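Local coordinates for protein mannosephosphate isomerase, putative (Archaeoglobus fulgidus, PDB 1ZX5) that probably interconverts mannose 6-phosphate and fructose 6-phosphate as a zinc-dependent isomerase of the type 1 family, at residues Trp121-Lys126 with Phe160-Tyr165; Leu184-Asn189 with Glu228-Glu233. All coordinates share one frame; numbering follows the deposited sequence. Where two conformers were deposited one is given.

Overall arrangement
Both contacts involve the antiparallel sheet in which strands 119-123 and 181-188 are neighbours, but they use different parts of it. Contact 1 lies at a strand end, about 14 Å from the centre of the chain to its own centre. It is only partly buried, and hydrogen bonds to backbone carbonyls supplement its apolar contacts. Contact 2 lies deeper, about 6 Å from the chain centre, where side chains from strand 230-237 of a second sheet meet the broad side of strand 181-188; between its two segments the contact is van der Waals. L122 and L184 are joined by a probable backbone hydrogen bond, and L122 also packs on L232, so the two sites are continuous.

Contact 1 of 2, residues Trp121-Lys126 with Phe160-Tyr165; sequences WLVFNK and FETTPY
V123 and Y165 join two chain crossings of the cupin-type β-fold, where the chain leaves strand 119-123 for 128-131 and where it returns from strand 157-161 to 167-170. Two hydrogen bonds connect these crossings. The Y165 amide reaches the V123 carbonyl oxygen (N to O 2.6 Å, 152° at the hydrogen), approaching from above the carbonyl plane. Two residues beyond V123, the N125 carbonyl accepts the T162 hydroxyl (OG1 to O 2.8 Å), with the donor tilted from that carbonyl's plane. The same OG1 is hydrogen-bonded to the amide of G127. A first torsion of 68° sets OG1 between T162's own backbone N and carbonyl carbon, which turns the hydroxyl to both N125 O and G127 N. A valine here would probably leave both the N125 carbonyl and the G127 amide without this mate, and the chain after N125 less firmly held.

Van der Waals contacts, several of them to oxygen, flank the bonds. V123 CG1 rests on OG1 and CB of T162. P164 lays CB and CG against the F124 carbonyl oxygen, and its CD meets K126 CG. A separate, weakly polar contact lies farther along, where the K126 backbone makes a CA-H...O approach to the T162 carbonyl (CA to O 3.3 Å).

The aromatic side chains close the other end. The rings of F124 and Y165 are almost perpendicular, with planes at 88°, but meet obliquely, their centroids 5.9 Å apart; Y165 CE1 comes to the edge of the F124 ring. The Y165 hydroxyl is hydrogen-bonded to E256. At the edge of the tyrosine ring lies L122, whose CD1 is 4.0 Å from Y165 CD1 and 3.5 Å from the Y165 carbonyl oxygen.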
loop_
_atom_site.group_PDB
_atom_site.type_symbol
_atom_site.label_atom_id
_atom_site.label_comp_id
_atom_site.label_asym_id
_atom_site.label_seq_id
_atom_site.Cartn_x
_atom_site.Cartn_y
_atom_site.Cartn_z
ATOM N N TRP A 121 -1.288 4.562 -4.334
ATOM C CA TRP A 121 -0.019 4.055 -4.850
ATOM C C TRP A 121 0.979 5.189 -4.869
ATOM O O TRP A 121 0.639 6.300 -5.257
ATOM C CB TRP A 121 -0.198 3.589 -6.296
ATOM C CG TRP A 121 -0.910 2.284 -6.496
ATOM C CD1 TRP A 121 -1.672 1.597 -5.590
ATOM C CD2 TRP A 121 -0.943 1.521 -7.709
ATOM N NE1 TRP A 121 -2.153 0.440 -6.155
ATOM C CE2 TRP A 121 -1.719 0.368 -7.457
ATOM C CE3 TRP A 121 -0.388 1.704 -8.993
ATOM C CZ2 TRP A 121 -1.962 -0.606 -8.447
ATOM C CZ3 TRP A 121 -0.627 0.731 -9.979
ATOM C CH2 TRP A 121 -1.405 -0.406 -9.699
ATOM N N LEU A 122 2.200 4.903 -4.430
ATOM C CA LEU A 122 3.337 5.795 -4.590
ATOM C C LEU A 122 4.417 5.017 -5.334
ATOM O O LEU A 122 4.923 3.999 -4.860
ATOM C CB LEU A 122 3.865 6.299 -3.243
ATOM C CG LEU A 122 5.054 7.277 -3.320
ATOM C CD1 LEU A 122 4.638 8.675 -3.837
ATOM C CD2 LEU A 122 5.762 7.374 -1.964
ATOM N N VAL A 123 4.751 5.515 -6.509
ATOM C CA VAL A 123 5.648 4.849 -7.436
ATOM C C VAL A 123 7.077 5.340 -7.165
ATOM O O VAL A 123 7.272 6.485 -6.773
ATOM C CB VAL A 123 5.162 5.184 -8.878
ATOM C CG1 VAL A 123 6.239 5.002 -9.913
ATOM C CG2 VAL A 123 3.873 4.402 -9.221
ATOM N N PHE A 124 8.072 4.479 -7.366
ATOM C CA PHE A 124 9.457 4.834 -7.063
ATOM C C PHE A 124 10.363 4.947 -8.271
ATOM O O PHE A 124 11.504 5.356 -8.138
ATOM C CB PHE A 124 10.068 3.852 -6.048
ATOM C CG PHE A 124 9.425 3.920 -4.696
ATOM C CD1 PHE A 124 9.481 5.095 -3.941
ATOM C CD2 PHE A 124 8.730 2.837 -4.195
ATOM C CE1 PHE A 124 8.862 5.184 -2.698
ATOM C CE2 PHE A 124 8.125 2.900 -2.944
ATOM C CZ PHE A 124 8.194 4.080 -2.191
ATOM N N ASN A 125 9.870 4.590 -9.450
ATOM C CA ASN A 125 10.749 4.499 -10.606
ATOM C C ASN A 125 10.017 4.902 -11.877
ATOM O O ASN A 125 8.876 5.356 -11.821
ATOM C CB ASN A 125 11.351 3.078 -10.715
ATOM C CG ASN A 125 10.331 2.030 -11.165
ATOM O OD1 ASN A 125 9.138 2.125 -10.857
ATOM N ND2 ASN A 125 10.800 1.031 -11.906
ATOM N N LYS A 126 10.680 4.727 -13.013
ATOM C CA LYS A 126 10.052 4.946 -14.303
ATOM C C LYS A 126 9.618 3.607 -14.891
ATOM O O LYS A 126 10.433 2.799 -15.351
ATOM C CB LYS A 126 10.966 5.762 -15.228
ATOM C CG LYS A 126 11.574 6.973 -14.469
ATOM C CD LYS A 126 11.909 8.207 -15.320
ATOM C CE LYS A 126 13.211 8.052 -16.054
ATOM N NZ LYS A 126 13.356 9.125 -17.102
ATOM N N PHE A 160 0.238 4.838 -18.117
ATOM C CA PHE A 160 0.976 5.934 -17.530
ATOM C C PHE A 160 2.434 5.577 -17.472
ATOM O O PHE A 160 2.816 4.601 -16.827
ATOM C CB PHE A 160 0.462 6.224 -16.129
ATOM C CG PHE A 160 -0.987 6.591 -16.091
ATOM C CD1 PHE A 160 -1.384 7.919 -16.289
ATOM C CD2 PHE A 160 -1.961 5.619 -15.868
ATOM C CE1 PHE A 160 -2.732 8.265 -16.250
ATOM C CE2 PHE A 160 -3.301 5.955 -15.829
ATOM C CZ PHE A 160 -3.690 7.284 -16.020
ATOM N N GLU A 161 3.249 6.356 -18.169
ATOM C CA GLU A 161 4.693 6.247 -18.038
ATOM C C GLU A 161 5.074 7.096 -16.851
ATOM O O GLU A 161 4.944 8.306 -16.888
ATOM C CB GLU A 161 5.392 6.697 -19.329
ATOM C CG GLU A 161 5.557 5.519 -20.283
ATOM C CD GLU A 161 5.408 5.874 -21.738
ATOM O OE1 GLU A 161 6.119 6.795 -22.223
ATOM O OE2 GLU A 161 4.590 5.200 -22.411
ATOM N N THR A 162 5.514 6.444 -15.782
ATOM C CA THR A 162 5.712 7.121 -14.510
ATOM C C THR A 162 7.090 7.761 -14.376
ATOM O O THR A 162 8.014 7.452 -15.133
ATOM C CB THR A 162 5.466 6.157 -13.330
ATOM O OG1 THR A 162 6.484 5.147 -13.304
ATOM C CG2 THR A 162 4.091 5.488 -13.451
ATOM N N THR A 163 7.192 8.687 -13.424
ATOM C CA THR A 163 8.466 9.147 -12.876
ATOM C C THR A 163 8.359 8.912 -11.376
ATOM O O THR A 163 7.240 8.789 -10.862
ATOM C CB THR A 163 8.738 10.652 -13.167
ATOM O OG1 THR A 163 7.647 11.441 -12.676
ATOM C CG2 THR A 163 8.927 10.904 -14.674
ATOM N N PRO A 164 9.507 8.822 -10.665
ATOM C CA PRO A 164 9.447 8.586 -9.228
ATOM C C PRO A 164 8.473 9.526 -8.513
ATOM O O PRO A 164 8.430 10.737 -8.809
ATOM C CB PRO A 164 10.882 8.874 -8.773
ATOM C CG PRO A 164 11.713 8.515 -9.953
ATOM C CD PRO A 164 10.901 8.912 -11.152
ATOM N N TYR A 165 7.722 8.960 -7.571
ATOM C CA TYR A 165 6.831 9.687 -6.669
ATOM C C TYR A 165 5.510 10.154 -7.291
ATOM O O TYR A 165 4.737 10.853 -6.633
ATOM C CB TYR A 165 7.574 10.806 -5.889
ATOM C CG TYR A 165 8.780 10.251 -5.167
ATOM C CD1 TYR A 165 8.622 9.349 -4.106
ATOM C CD2 TYR A 165 10.084 10.577 -5.578
ATOM C CE1 TYR A 165 9.738 8.790 -3.451
ATOM C CE2 TYR A 165 11.200 10.022 -4.943
ATOM C CZ TYR A 165 11.015 9.131 -3.880
ATOM O OH TYR A 165 12.102 8.585 -3.236
#

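Contact 2 of 2, residues Leu184-Asn189 with Glu228-Glu233; sequences LEVSSN and ENFGLE
The F230 ring is pushed obliquely against the backbone of strand 181-188. CE1 and CZ both come close to the V186 carbonyl oxygen (CE1 to O 3.2 Å); CZ also touches S187 CA at 3.7 Å, and CE2 approaches the S188 amide nitrogen at 3.8 Å. I85 and E118 also touch this side chain. The ring is carried there by a first torsion of 57°, which places CG between F230's own backbone N and carbonyl carbon.

V186 supplies the side-chain half of the contact, and its two methyl groups divide the work. CG1, anti to the backbone N (chi1 -176°), packs on the phenylalanine at 3.6 Å from CD1. CG2, on the other branch, meets L232 CD2 at 4.0 Å. F230 and L232 thus engage the two branches of one valine, while G231 between them contributes no side chain. L232 also touches A120 and L122 of the adjacent strand 119-123, and V186 is further covered by I296.

The two serines are satisfied separately: the S187 side chain starts away from 228-233 and donates from OG to the S188 carbonyl oxygen (2.9 Å), whereas S188 OG is hydrogen-bonded to the amide of E118.

The two strands run nearly antiparallel, at 165°, yet their axes stay 8.1 Å apart at closest approach, too far for backbone pairing. Such spacing, filled by V186, F230 and L232, with the F230 ring also against backbone, is characteristic of face-to-face packing between stacked β-sheets, here the six-stranded sheet containing 181-188 and the five-stranded sheet of the C-terminal cupin region.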
loop_
_atom_site.group_PDB
_atom_site.type_symbol
_atom_site.label_atom_id
_atom_site.label_comp_id
_atom_site.label_asym_id
_atom_site.label_seq_id
_atom_site.Cartn_x
_atom_site.Cartn_y
_atom_site.Cartn_z
ATOM N N LEU A 184 4.885 1.624 -3.591
ATOM C CA LEU A 184 4.341 1.475 -2.260
ATOM C C LEU A 184 2.824 1.548 -2.397
ATOM O O LEU A 184 2.296 2.548 -2.897
ATOM C CB LEU A 184 4.857 2.616 -1.380
ATOM C CG LEU A 184 4.321 2.756 0.055
ATOM C CD1 LEU A 184 4.691 1.534 0.890
ATOM C CD2 LEU A 184 4.864 4.007 0.705
ATOM N N GLU A 185 2.119 0.509 -1.948
ATOM C CA GLU A 185 0.651 0.467 -2.048
ATOM C C GLU A 185 -0.012 0.431 -0.668
ATOM O O GLU A 185 0.099 -0.561 0.062
ATOM C CB GLU A 185 0.178 -0.721 -2.932
ATOM C CG GLU A 185 0.706 -0.656 -4.369
ATOM C CD GLU A 185 0.157 -1.716 -5.327
ATOM O OE1 GLU A 185 -0.865 -2.380 -5.023
ATOM O OE2 GLU A 185 0.762 -1.867 -6.414
ATOM N N VAL A 186 -0.693 1.518 -0.314
ATOM C CA VAL A 186 -1.421 1.588 0.939
ATOM C C VAL A 186 -2.879 1.310 0.598
ATOM O O VAL A 186 -3.486 2.046 -0.188
ATOM C CB VAL A 186 -1.277 2.973 1.634
ATOM C CG1 VAL A 186 -1.990 2.962 2.996
ATOM C CG2 VAL A 186 0.189 3.341 1.789
ATOM N N SER A 187 -3.441 0.241 1.166
ATOM C CA SER A 187 -4.830 -0.097 0.890
ATOM C C SER A 187 -5.613 -0.370 2.164
ATOM O O SER A 187 -5.048 -0.383 3.254
ATOM C CB SER A 187 -4.910 -1.304 -0.031
ATOM O OG SER A 187 -4.418 -2.471 0.618
ATOM N N SER A 188 -6.922 -0.570 2.010
ATOM C CA SER A 188 -7.740 -1.223 3.032
ATOM C C SER A 188 -7.044 -2.503 3.479
ATOM O O SER A 188 -6.226 -3.075 2.742
ATOM C CB SER A 188 -9.115 -1.593 2.470
ATOM O OG SER A 188 -9.679 -0.505 1.752
ATOM N N ASN A 189 -7.370 -2.950 4.685
ATOM C CA ASN A 189 -6.836 -4.198 5.188
ATOM C C ASN A 189 -7.577 -5.389 4.557
ATOM O O ASN A 189 -8.340 -6.095 5.220
ATOM C CB ASN A 189 -6.904 -4.239 6.723
ATOM C CG ASN A 189 -6.179 -5.439 7.292
ATOM O OD1 ASN A 189 -5.276 -5.992 6.647
ATOM N ND2 ASN A 189 -6.569 -5.858 8.495
ATOM N N GLU A 228 -10.660 8.442 1.471
ATOM C CA GLU A 228 -11.376 9.092 2.573
ATOM C C GLU A 228 -10.932 8.541 3.923
ATOM O O GLU A 228 -11.259 9.106 4.960
ATOM C CB GLU A 228 -12.907 9.007 2.415
ATOM C CG GLU A 228 -13.533 10.020 1.405
ATOM C CD GLU A 228 -13.508 11.485 1.895
ATOM O OE1 GLU A 228 -14.597 12.029 2.199
ATOM O OE2 GLU A 228 -12.411 12.104 1.974
ATOM N N ASN A 229 -10.171 7.451 3.906
ATOM C CA ASN A 229 -9.812 6.750 5.136
ATOM C C ASN A 229 -8.345 6.856 5.544
ATOM O O ASN A 229 -8.002 6.629 6.701
ATOM C CB ASN A 229 -10.215 5.283 5.030
ATOM C CG ASN A 229 -11.725 5.094 5.010
ATOM O OD1 ASN A 229 -12.267 4.446 4.116
ATOM N ND2 ASN A 229 -12.404 5.663 5.983
ATOM N N PHE A 230 -7.491 7.180 4.580
ATOM C CA PHE A 230 -6.057 7.232 4.807
ATOM C C PHE A 230 -5.353 8.020 3.699
ATOM O O PHE A 230 -5.920 8.266 2.635
ATOM C CB PHE A 230 -5.466 5.811 4.934
ATOM C CG PHE A 230 -5.731 4.927 3.747
ATOM C CD1 PHE A 230 -4.931 5.005 2.599
ATOM C CD2 PHE A 230 -6.782 4.002 3.769
ATOM C CE1 PHE A 230 -5.178 4.178 1.504
ATOM C CE2 PHE A 230 -7.033 3.174 2.676
ATOM C CZ PHE A 230 -6.226 3.263 1.550
ATOM N N GLY A 231 -4.111 8.405 3.952
ATOM C CA GLY A 231 -3.325 9.076 2.932
ATOM C C GLY A 231 -1.850 8.829 3.144
ATOM O O GLY A 231 -1.443 8.179 4.108
ATOM N N LEU A 232 -1.056 9.376 2.235
ATOM C CA LEU A 232 0.391 9.284 2.283
ATOM C C LEU A 232 0.950 10.587 1.712
ATOM O O LEU A 232 0.337 11.194 0.829
ATOM C CB LEU A 232 0.885 8.068 1.479
ATOM C CG LEU A 232 0.677 8.055 -0.046
ATOM C CD1 LEU A 232 1.815 8.784 -0.774
ATOM C CD2 LEU A 232 0.573 6.611 -0.552
ATOM N N GLU A 233 2.096 11.016 2.231
ATOM C CA GLU A 233 2.811 12.178 1.687
ATOM C C GLU A 233 4.297 11.930 1.788
ATOM O O GLU A 233 4.760 11.301 2.738
ATOM C CB GLU A 233 2.457 13.470 2.434
ATOM C CG GLU A 233 2.716 13.404 3.947
ATOM C CD GLU A 233 2.487 14.722 4.660
ATOM O OE1 GLU A 233 2.092 15.704 3.996
ATOM O OE2 GLU A 233 2.732 14.788 5.887
#